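Local atomic coordinates of putative P4-specific DNA primase (Enterobacteria phage P4, PDB entry 1KA8), a protein that primes and unwinds DNA in phage P4 replication as a combined primase and helicase, and binds the viral replication origin through the domain described here. Residues G20-N25 with G82-L87. Sequence-based numbering, arbitrary orientation.
Sequences GMYMGN and GIQTNL
Y22 and Q84 face each other as the two side chains of a single antiparallel bridge, the phenol ring stacked on the amide, planes 10° apart. CB of Q84 sits over one ring face, 4.0 Å from the Y22 ring centroid, a CH-pi contact; with CG anti to the backbone N (chi1 -173°) and the chain extended beyond it, the Q84 amide runs on across that face. Backbone bonds flank the pair: M23 N to I83 O (3.0 Å), and T85 N to M21 O (2.7 Å, 169° at the hydrogen). M21 O is gripped twice, because T85 OG1 also donates to it at 3.0 Å, from above the carbonyl plane. The same hydroxyl accepts from L87 N (3.1 Å), closing an ST turn where the strand is broken. Past that break L87 O accepts from M21 N (2.8 Å); on its near side T85 O takes G20 N. Residues 20-23 run beside strand 82-89, which belongs to the small antiparallel sheet of the winged-helix origin-binding domain. M23, centre of an inverse gamma turn, packs on L56, F59 and L63 of helix 56-69, while M21 rests on L37 and A40 of helix 37-47. K35 makes a cation-pi contact with Y22.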
loop_
_atom_site.group_PDB
_atom_site.type_symbol
_atom_site.label_atom_id
_atom_site.label_comp_id
_atom_site.label_asym_id
_atom_site.label_seq_id
_atom_site.Cartn_x
_atom_site.Cartn_y
_atom_site.Cartn_z
ATOM N N GLY A 20 6.529 -10.710 -17.630
ATOM C CA GLY A 20 7.663 -10.467 -16.757
ATOM C C GLY A 20 7.781 -11.470 -15.617
ATOM O O GLY A 20 7.521 -12.667 -15.798
ATOM N N MET A 21 8.168 -10.973 -14.440
ATOM C CA MET A 21 8.333 -11.797 -13.244
ATOM C C MET A 21 7.093 -12.555 -12.807
ATOM O O MET A 21 5.963 -12.199 -13.142
ATOM C CB MET A 21 8.800 -10.933 -12.073
ATOM C CG MET A 21 10.227 -10.515 -12.176
ATOM S SD MET A 21 10.625 -9.179 -11.090
ATOM C CE MET A 21 11.527 -10.145 -9.879
ATOM N N TYR A 22 7.325 -13.612 -12.050
ATOM C CA TYR A 22 6.239 -14.406 -11.506
ATOM C C TYR A 22 6.019 -13.999 -10.019
ATOM O O TYR A 22 6.972 -13.704 -9.268
ATOM C CB TYR A 22 6.586 -15.897 -11.592
ATOM C CG TYR A 22 6.215 -16.597 -12.893
ATOM C CD1 TYR A 22 7.111 -16.674 -13.962
ATOM C CD2 TYR A 22 4.984 -17.258 -13.017
ATOM C CE1 TYR A 22 6.793 -17.407 -15.119
ATOM C CE2 TYR A 22 4.652 -17.987 -14.161
ATOM C CZ TYR A 22 5.559 -18.067 -15.213
ATOM O OH TYR A 22 5.221 -18.824 -16.333
ATOM N N MET A 23 4.769 -13.965 -9.590
ATOM C CA MET A 23 4.483 -13.620 -8.209
ATOM C C MET A 23 4.747 -14.875 -7.403
ATOM O O MET A 23 3.791 -15.526 -7.008
ATOM C CB MET A 23 2.993 -13.255 -8.058
ATOM C CG MET A 23 2.607 -12.751 -6.671
ATOM S SD MET A 23 3.563 -11.302 -6.357
ATOM C CE MET A 23 2.643 -10.194 -7.287
ATOM N N GLY A 24 6.003 -15.238 -7.158
ATOM C CA GLY A 24 6.251 -16.473 -6.416
ATOM C C GLY A 24 5.495 -16.606 -5.094
ATOM O O GLY A 24 4.369 -16.133 -4.944
ATOM N N ASN A 25 6.098 -17.278 -4.124
ATOM C CA ASN A 25 5.464 -17.403 -2.827
ATOM C C ASN A 25 6.502 -17.945 -1.872
ATOM O O ASN A 25 7.558 -18.410 -2.289
ATOM C CB ASN A 25 4.238 -18.287 -2.915
ATOM C CG ASN A 25 4.586 -19.697 -3.191
ATOM O OD1 ASN A 25 3.820 -20.417 -3.812
ATOM N ND2 ASN A 25 5.746 -20.123 -2.724
ATOM N N GLY A 82 2.041 -20.604 -12.668
ATOM C CA GLY A 82 1.536 -19.693 -11.647
ATOM C C GLY A 82 1.105 -18.349 -12.187
ATOM O O GLY A 82 0.814 -18.241 -13.370
ATOM N N ILE A 83 1.055 -17.324 -11.340
ATOM C CA ILE A 83 0.653 -16.005 -11.814
ATOM C C ILE A 83 1.874 -15.251 -12.288
ATOM O O ILE A 83 2.866 -15.124 -11.563
ATOM C CB ILE A 83 -0.071 -15.179 -10.727
ATOM C CG1 ILE A 83 -1.456 -15.774 -10.458
ATOM C CG2 ILE A 83 -0.239 -13.738 -11.194
ATOM C CD1 ILE A 83 -1.449 -17.214 -9.946
ATOM N N GLN A 84 1.807 -14.773 -13.527
ATOM C CA GLN A 84 2.917 -14.027 -14.095
ATOM C C GLN A 84 2.512 -12.580 -14.283
ATOM O O GLN A 84 1.394 -12.284 -14.706
ATOM C CB GLN A 84 3.355 -14.613 -15.432
ATOM C CG GLN A 84 4.601 -13.945 -15.937
ATOM C CD GLN A 84 5.103 -14.537 -17.212
ATOM O OE1 GLN A 84 6.168 -14.158 -17.694
ATOM N NE2 GLN A 84 4.346 -15.473 -17.778
ATOM N N THR A 85 3.434 -11.682 -13.965
ATOM C CA THR A 85 3.164 -10.256 -14.069
ATOM C C THR A 85 3.803 -9.647 -15.308
ATOM O O THR A 85 4.393 -10.345 -16.123
ATOM C CB THR A 85 3.685 -9.503 -12.817
ATOM O OG1 THR A 85 5.106 -9.321 -12.907
ATOM C CG2 THR A 85 3.365 -10.292 -11.563
ATOM N N ASN A 86 3.678 -8.339 -15.446
ATOM C CA ASN A 86 4.264 -7.642 -16.567
ATOM C C ASN A 86 5.323 -6.742 -15.963
ATOM O O ASN A 86 5.493 -5.595 -16.393
ATOM C CB ASN A 86 3.221 -6.777 -17.252
ATOM C CG ASN A 86 2.762 -5.636 -16.374
ATOM O OD1 ASN A 86 2.279 -5.861 -15.272
ATOM N ND2 ASN A 86 2.918 -4.405 -16.848
ATOM N N LEU A 87 6.041 -7.249 -14.967
ATOM C CA LEU A 87 7.042 -6.415 -14.320
ATOM C C LEU A 87 8.448 -6.993 -14.322
ATOM O O LEU A 87 8.636 -8.211 -14.329
ATOM C CB LEU A 87 6.620 -6.143 -12.872
ATOM C CG LEU A 87 5.156 -5.763 -12.632
ATOM C CD1 LEU A 87 4.768 -6.086 -11.190
ATOM C CD2 LEU A 87 4.939 -4.291 -12.971
#